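Local coordinates for protein arabinan endo-1,5-alpha-l-arabinosidase A (Cellvibrio cellulosa, PDB 1GYH) that degrades the plant cell-wall polysaccharide arabinan, cleaving alpha-1,5-linked arabinofuranosyl bonds of the linear chain to give almost exclusively arabinotriose, at residues F22-G27 with W65-Y70; I28-S33 with D43-T48. One frame throughout, in Å; residues are numbered along the deposited sequence.

Interaction 1: F22-G27 with W65-Y70; sequences FSTGPG and WAPDIY
Thr24 and Ala66 make the polar link between 22-27 and 65-70. The backbone N of Ala66 donates to Thr24 OG1 at 2.8 Å, and the bond is almost straight, with 175° at the hydrogen. OG1 lies beside the threonine's own backbone N and anti to its carbonyl carbon (chi1 -71°). That rotation directs the hydroxyl at Ala66 and leaves the methyl, CG2, beside Trp65, 4.2 Å from its CD1. The Thr24 and Trp65 side chains run side by side and point the same way.

Next along the strand, the Pro67 ring packs on backbone and side chain together. Its CG is 3.9 Å from Phe22 CB, and its CD lies 3.8 Å from Thr24 N. Beyond it, the side chains of Ile69 and Phe22 cross at about a right angle. Ile69 CB sits over one ring face, 4.2 Å from the Phe22 centroid and offset toward the rim, a CH-pi contact. The CD1 methyl of Ile69 reaches Phe22 CZ at 3.7 Å.

Val11 of strand 11-15 touches both Phe22 and Ile69, while Leu78 of strand 75-82 touches Phe22 and Pro67. This apolar layer packs strand 18-23 of one sheet of the five-bladed propeller on strand 63-72 of the next. At the polar end, Thr24 OG1 is also hydrogen-bonded to OD2 of Asp9, the probable catalytic proton acceptor. One hydroxyl therefore ties the backbone of strand 63-72 to a carboxylate of the active site, which makes Thr24 a second-shell residue that probably helps to orient Asp9.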
loop_
_atom_site.group_PDB
_atom_site.type_symbol
_atom_site.label_atom_id
_atom_site.label_comp_id
_atom_site.label_asym_id
_atom_site.label_seq_id
_atom_site.Cartn_x
_atom_site.Cartn_y
_atom_site.Cartn_z
ATOM N N PHE A 22 7.762 3.246 6.444
ATOM C CA PHE A 22 7.583 4.242 5.387
ATOM C C PHE A 22 6.125 4.660 5.365
ATOM O O PHE A 22 5.217 3.830 5.356
ATOM C CB PHE A 22 7.982 3.711 4.004
ATOM C CG PHE A 22 9.367 3.161 3.925
ATOM C CD1 PHE A 22 9.698 1.939 4.543
ATOM C CD2 PHE A 22 10.370 3.858 3.255
ATOM C CE1 PHE A 22 10.986 1.425 4.445
ATOM C CE2 PHE A 22 11.691 3.359 3.202
ATOM C CZ PHE A 22 11.995 2.137 3.798
ATOM N N SER A 23 5.897 5.979 5.285
ATOM C CA SER A 23 4.557 6.550 5.311
ATOM C C SER A 23 4.383 7.602 4.198
ATOM O O SER A 23 5.343 8.287 3.785
ATOM C CB SER A 23 4.305 7.199 6.682
ATOM O OG SER A 23 3.053 7.907 6.741
ATOM N N THR A 24 3.152 7.711 3.719
ATOM C CA THR A 24 2.703 8.920 3.017
ATOM C C THR A 24 3.163 10.164 3.777
ATOM O O THR A 24 3.104 10.217 5.000
ATOM C CB THR A 24 1.169 8.888 2.909
ATOM O OG1 THR A 24 0.787 7.873 1.958
ATOM C CG2 THR A 24 0.589 10.251 2.357
ATOM N N GLY A 25 3.659 11.155 3.052
ATOM C CA GLY A 25 4.144 12.390 3.656
ATOM C C GLY A 25 5.178 13.101 2.773
ATOM O O GLY A 25 5.534 12.601 1.700
ATOM N N PRO A 26 5.683 14.246 3.208
ATOM C CA PRO A 26 6.637 15.026 2.388
ATOM C C PRO A 26 7.867 14.215 1.983
ATOM O O PRO A 26 8.602 13.798 2.866
ATOM C CB PRO A 26 7.014 16.183 3.315
ATOM C CG PRO A 26 5.809 16.326 4.192
ATOM C CD PRO A 26 5.404 14.908 4.492
ATOM N N GLY A 27 8.056 13.938 0.695
ATOM C CA GLY A 27 9.239 13.191 0.249
ATOM C C GLY A 27 9.261 11.683 0.622
ATOM O O GLY A 27 10.237 11.024 0.328
ATOM N N TRP A 65 2.584 9.816 -1.905
ATOM C CA TRP A 65 1.574 8.930 -1.322
ATOM C C TRP A 65 1.921 7.440 -1.491
ATOM O O TRP A 65 2.484 7.042 -2.517
ATOM C CB TRP A 65 0.212 9.075 -1.970
ATOM C CG TRP A 65 -0.478 10.470 -2.043
ATOM C CD1 TRP A 65 -0.087 11.647 -1.503
ATOM C CD2 TRP A 65 -1.691 10.725 -2.742
ATOM N NE1 TRP A 65 -0.989 12.635 -1.834
ATOM C CE2 TRP A 65 -1.995 12.076 -2.591
ATOM C CE3 TRP A 65 -2.555 9.923 -3.488
ATOM C CZ2 TRP A 65 -3.144 12.664 -3.165
ATOM C CZ3 TRP A 65 -3.729 10.509 -4.062
ATOM C CH2 TRP A 65 -3.989 11.866 -3.895
ATOM N N ALA A 66 1.511 6.660 -0.489
ATOM C CA ALA A 66 1.329 5.184 -0.585
ATOM C C ALA A 66 2.576 4.432 -1.063
ATOM O O ALA A 66 2.590 3.762 -2.094
ATOM C CB ALA A 66 0.084 4.880 -1.464
ATOM N N PRO A 67 3.644 4.513 -0.284
ATOM C CA PRO A 67 4.886 3.897 -0.686
ATOM C C PRO A 67 4.777 2.334 -0.634
ATOM O O PRO A 67 3.909 1.771 0.072
ATOM C CB PRO A 67 5.873 4.392 0.374
ATOM C CG PRO A 67 5.059 4.656 1.592
ATOM C CD PRO A 67 3.730 5.134 1.053
ATOM N N ASP A 68 5.606 1.673 -1.425
ATOM C CA ASP A 68 5.919 0.253 -1.178
ATOM C C ASP A 68 7.415 0.060 -1.107
ATOM O O ASP A 68 8.185 0.659 -1.919
ATOM C CB ASP A 68 5.291 -0.692 -2.237
ATOM C CG ASP A 68 5.164 -2.140 -1.719
ATOM O OD1 ASP A 68 4.738 -2.347 -0.561
ATOM O OD2 ASP A 68 5.441 -3.128 -2.399
ATOM N N ILE A 69 7.853 -0.750 -0.132
ATOM C CA ILE A 69 9.288 -1.072 -0.017
ATOM C C ILE A 69 9.512 -2.542 -0.405
ATOM O O ILE A 69 8.739 -3.427 0.024
ATOM C CB ILE A 69 9.831 -0.680 1.398
ATOM C CG1 ILE A 69 11.341 -0.886 1.495
ATOM C CG2 ILE A 69 9.155 -1.479 2.524
ATOM C CD1 ILE A 69 12.165 0.143 0.673
ATOM N N TYR A 70 10.535 -2.786 -1.241
ATOM C CA TYR A 70 10.828 -4.111 -1.768
ATOM C C TYR A 70 12.323 -4.325 -1.873
ATOM O O TYR A 70 13.025 -3.516 -2.481
ATOM C CB TYR A 70 10.193 -4.286 -3.144
ATOM C CG TYR A 70 10.249 -5.710 -3.702
ATOM C CD1 TYR A 70 9.423 -6.726 -3.187
ATOM C CD2 TYR A 70 11.103 -6.027 -4.758
ATOM C CE1 TYR A 70 9.487 -8.034 -3.692
ATOM C CE2 TYR A 70 11.155 -7.311 -5.278
ATOM C CZ TYR A 70 10.344 -8.320 -4.744
ATOM O OH TYR A 70 10.430 -9.635 -5.262
#

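Interaction 2: I28-S33 with D43-T48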
loop_
_atom_site.group_PDB
_atom_site.type_symbol
_atom_site.label_atom_id
_atom_site.label_comp_id
_atom_site.label_asym_id
_atom_site.label_seq_id
_atom_site.Cartn_x
_atom_site.Cartn_y
_atom_site.Cartn_z
ATOM N N ILE A 28 8.152 11.166 1.148
ATOM C CA ILE A 28 8.007 9.864 1.851
ATOM C C ILE A 28 8.770 9.896 3.188
ATOM O O ILE A 28 9.969 10.082 3.216
ATOM C CB ILE A 28 8.423 8.670 1.026
ATOM C CG1 ILE A 28 7.543 8.450 -0.205
ATOM C CG2 ILE A 28 8.382 7.364 1.896
ATOM C CD1 ILE A 28 6.078 8.141 0.024
ATOM N N THR A 29 8.039 9.770 4.289
ATOM C CA THR A 29 8.604 9.840 5.636
ATOM C C THR A 29 9.102 8.436 6.038
ATOM O O THR A 29 8.385 7.464 5.853
ATOM C CB THR A 29 7.544 10.295 6.643
ATOM O OG1 THR A 29 6.867 11.498 6.216
ATOM C CG2 THR A 29 8.207 10.668 7.962
ATOM N N ILE A 30 10.329 8.373 6.553
ATOM C CA ILE A 30 10.978 7.124 6.990
ATOM C C ILE A 30 11.313 7.158 8.494
ATOM O O ILE A 30 11.928 8.103 8.964
ATOM C CB ILE A 30 12.252 6.836 6.211
ATOM C CG1 ILE A 30 12.061 7.040 4.702
ATOM C CG2 ILE A 30 12.753 5.349 6.550
ATOM C CD1 ILE A 30 13.421 6.920 3.838
ATOM N N TYR A 31 10.884 6.103 9.220
ATOM C CA TYR A 31 11.252 5.860 10.605
ATOM C C TYR A 31 12.028 4.549 10.771
ATOM O O TYR A 31 11.926 3.656 9.931
ATOM C CB TYR A 31 10.026 5.752 11.480
ATOM C CG TYR A 31 9.089 6.912 11.402
ATOM C CD1 TYR A 31 8.108 6.950 10.425
ATOM C CD2 TYR A 31 9.189 7.979 12.305
ATOM C CE1 TYR A 31 7.196 7.999 10.355
ATOM C CE2 TYR A 31 8.273 9.057 12.248
ATOM C CZ TYR A 31 7.311 9.070 11.260
ATOM O OH TYR A 31 6.413 10.121 11.175
ATOM N N SER A 32 12.739 4.446 11.896
ATOM C CA SER A 32 13.526 3.242 12.263
ATOM C C SER A 32 13.286 2.780 13.690
ATOM O O SER A 32 12.913 3.549 14.567
ATOM C CB SER A 32 15.028 3.432 12.036
ATOM O OG SER A 32 15.579 4.381 12.926
ATOM N N SER A 33 13.525 1.505 13.948
ATOM C CA SER A 33 13.229 0.955 15.253
ATOM C C SER A 33 13.963 -0.375 15.490
ATOM O O SER A 33 14.146 -1.163 14.559
ATOM C CB SER A 33 11.715 0.749 15.398
ATOM O OG SER A 33 11.400 0.075 16.598
ATOM N N ASP A 43 14.582 9.739 8.100
ATOM C CA ASP A 43 14.825 10.603 6.929
ATOM C C ASP A 43 13.532 10.841 6.123
ATOM O O ASP A 43 12.464 10.335 6.471
ATOM C CB ASP A 43 15.872 9.909 6.016
ATOM C CG ASP A 43 16.560 10.815 5.043
ATOM O OD1 ASP A 43 16.586 12.052 5.187
ATOM O OD2 ASP A 43 17.182 10.330 4.088
ATOM N N ARG A 44 13.639 11.631 5.053
ATOM C CA ARG A 44 12.664 11.637 3.981
ATOM C C ARG A 44 13.374 11.260 2.704
ATOM O O ARG A 44 14.503 11.685 2.476
ATOM C CB ARG A 44 11.931 12.993 3.898
ATOM C CG ARG A 44 12.851 14.212 3.813
ATOM C CD ARG A 44 12.153 15.583 3.832
ATOM N NE ARG A 44 11.447 15.861 2.572
ATOM C CZ ARG A 44 10.571 16.858 2.382
ATOM N NH1 ARG A 44 10.294 17.720 3.341
ATOM N NH2 ARG A 44 9.986 17.001 1.205
ATOM N N ALA A 45 12.754 10.421 1.879
ATOM C CA ALA A 45 13.456 9.896 0.723
ATOM C C ALA A 45 13.910 10.992 -0.228
ATOM O O ALA A 45 15.080 11.015 -0.630
ATOM C CB ALA A 45 12.597 8.872 -0.000
ATOM N N PHE A 46 12.985 11.874 -0.606
ATOM C CA PHE A 46 13.317 13.116 -1.363
ATOM C C PHE A 46 13.427 14.301 -0.417
ATOM O O PHE A 46 12.482 14.609 0.323
ATOM C CB PHE A 46 12.236 13.430 -2.406
ATOM C CG PHE A 46 12.134 12.403 -3.518
ATOM C CD1 PHE A 46 11.442 11.196 -3.315
ATOM C CD2 PHE A 46 12.753 12.623 -4.743
ATOM C CE1 PHE A 46 11.308 10.268 -4.349
ATOM C CE2 PHE A 46 12.663 11.688 -5.779
ATOM C CZ PHE A 46 11.948 10.490 -5.564
ATOM N N ALA A 47 14.576 14.938 -0.414
ATOM C CA ALA A 47 14.807 16.163 0.353
ATOM C C ALA A 47 13.818 17.264 -0.071
ATOM O O ALA A 47 13.349 18.053 0.764
ATOM C CB ALA A 47 16.196 16.627 0.164
ATOM N N THR A 48 13.490 17.296 -1.355
ATOM C CA THR A 48 12.437 18.186 -1.836
ATOM C C THR A 48 11.334 17.347 -2.515
ATOM O O THR A 48 10.425 16.870 -1.841
ATOM C CB THR A 48 13.022 19.305 -2.755
ATOM O OG1 THR A 48 13.774 18.748 -3.840
ATOM C CG2 THR A 48 14.025 20.155 -2.028
#
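Ile30 and Asp43 form the hydrogen-bonded pair at the open end of an antiparallel beta hairpin, strands 29-33 and 38-44. The hairpin belongs to one blade of the five-bladed propeller.

Backbone bonds carry the pairing. Ile30 N donates to Asp43 O at 2.9 Å, and Asp43 N returns a longer bond of 3.2 Å to Ile30 O. Thr29 and Arg44 follow as a non-hydrogen-bonded pair. Past the end of the second strand, Ala45 N still donates to Ile28 O at 3.1 Å, lying in the carbonyl plane. The same oxygen receives a CA-H...O contact from Arg44 CA at 3.2 Å, so two neighbouring residues close on one carbonyl.

Apolar contacts are lighter. Ile30 CD1 and Ala45 CB meet at 4.4 Å, while Ile28 CB faces the same alanine methyl. Ile30 packs against Tyr20 and Phe22 of strand 18-23, and Ile28 reaches Leu78 and Tyr80 of strand 75-82.

The charged side chains turn to other partners. Asp43 OD2 is hydrogen-bonded to Tyr107 OH. The Arg44 side chain bends at chi3 (-72°) and reaches forward over the loop that follows it. Its NE donates to Phe46 O at 2.8 Å, and NH2 makes a weak bond to Thr48 O. The guanidinium lies against this loop, with Ala47 O 3.3 Å above its plane, offset toward the rim.

Overall arrangement
The two contacts have centres about 8 Å apart and touch directly. Along the chain the order is 22-27, 28-33, 43-48, 65-70, so interaction 2 falls between the two halves of interaction 1. Strands 18-23 and 29-33 are neighbours in one sheet, joined here by a probable hydrogen bond from Ser23 N to Thr29 O (3.0 Å). After Ser23 the chain leaves that sheet, and strand 25-26 forms the edge of the next, beside strand 63-72. A second probable bond links Gly27 O and Phe46 N. Interaction 2 thus works within a blade, whereas interaction 1 joins adjacent blades nearer the centre of the protein, next to the probable catalytic Asp9.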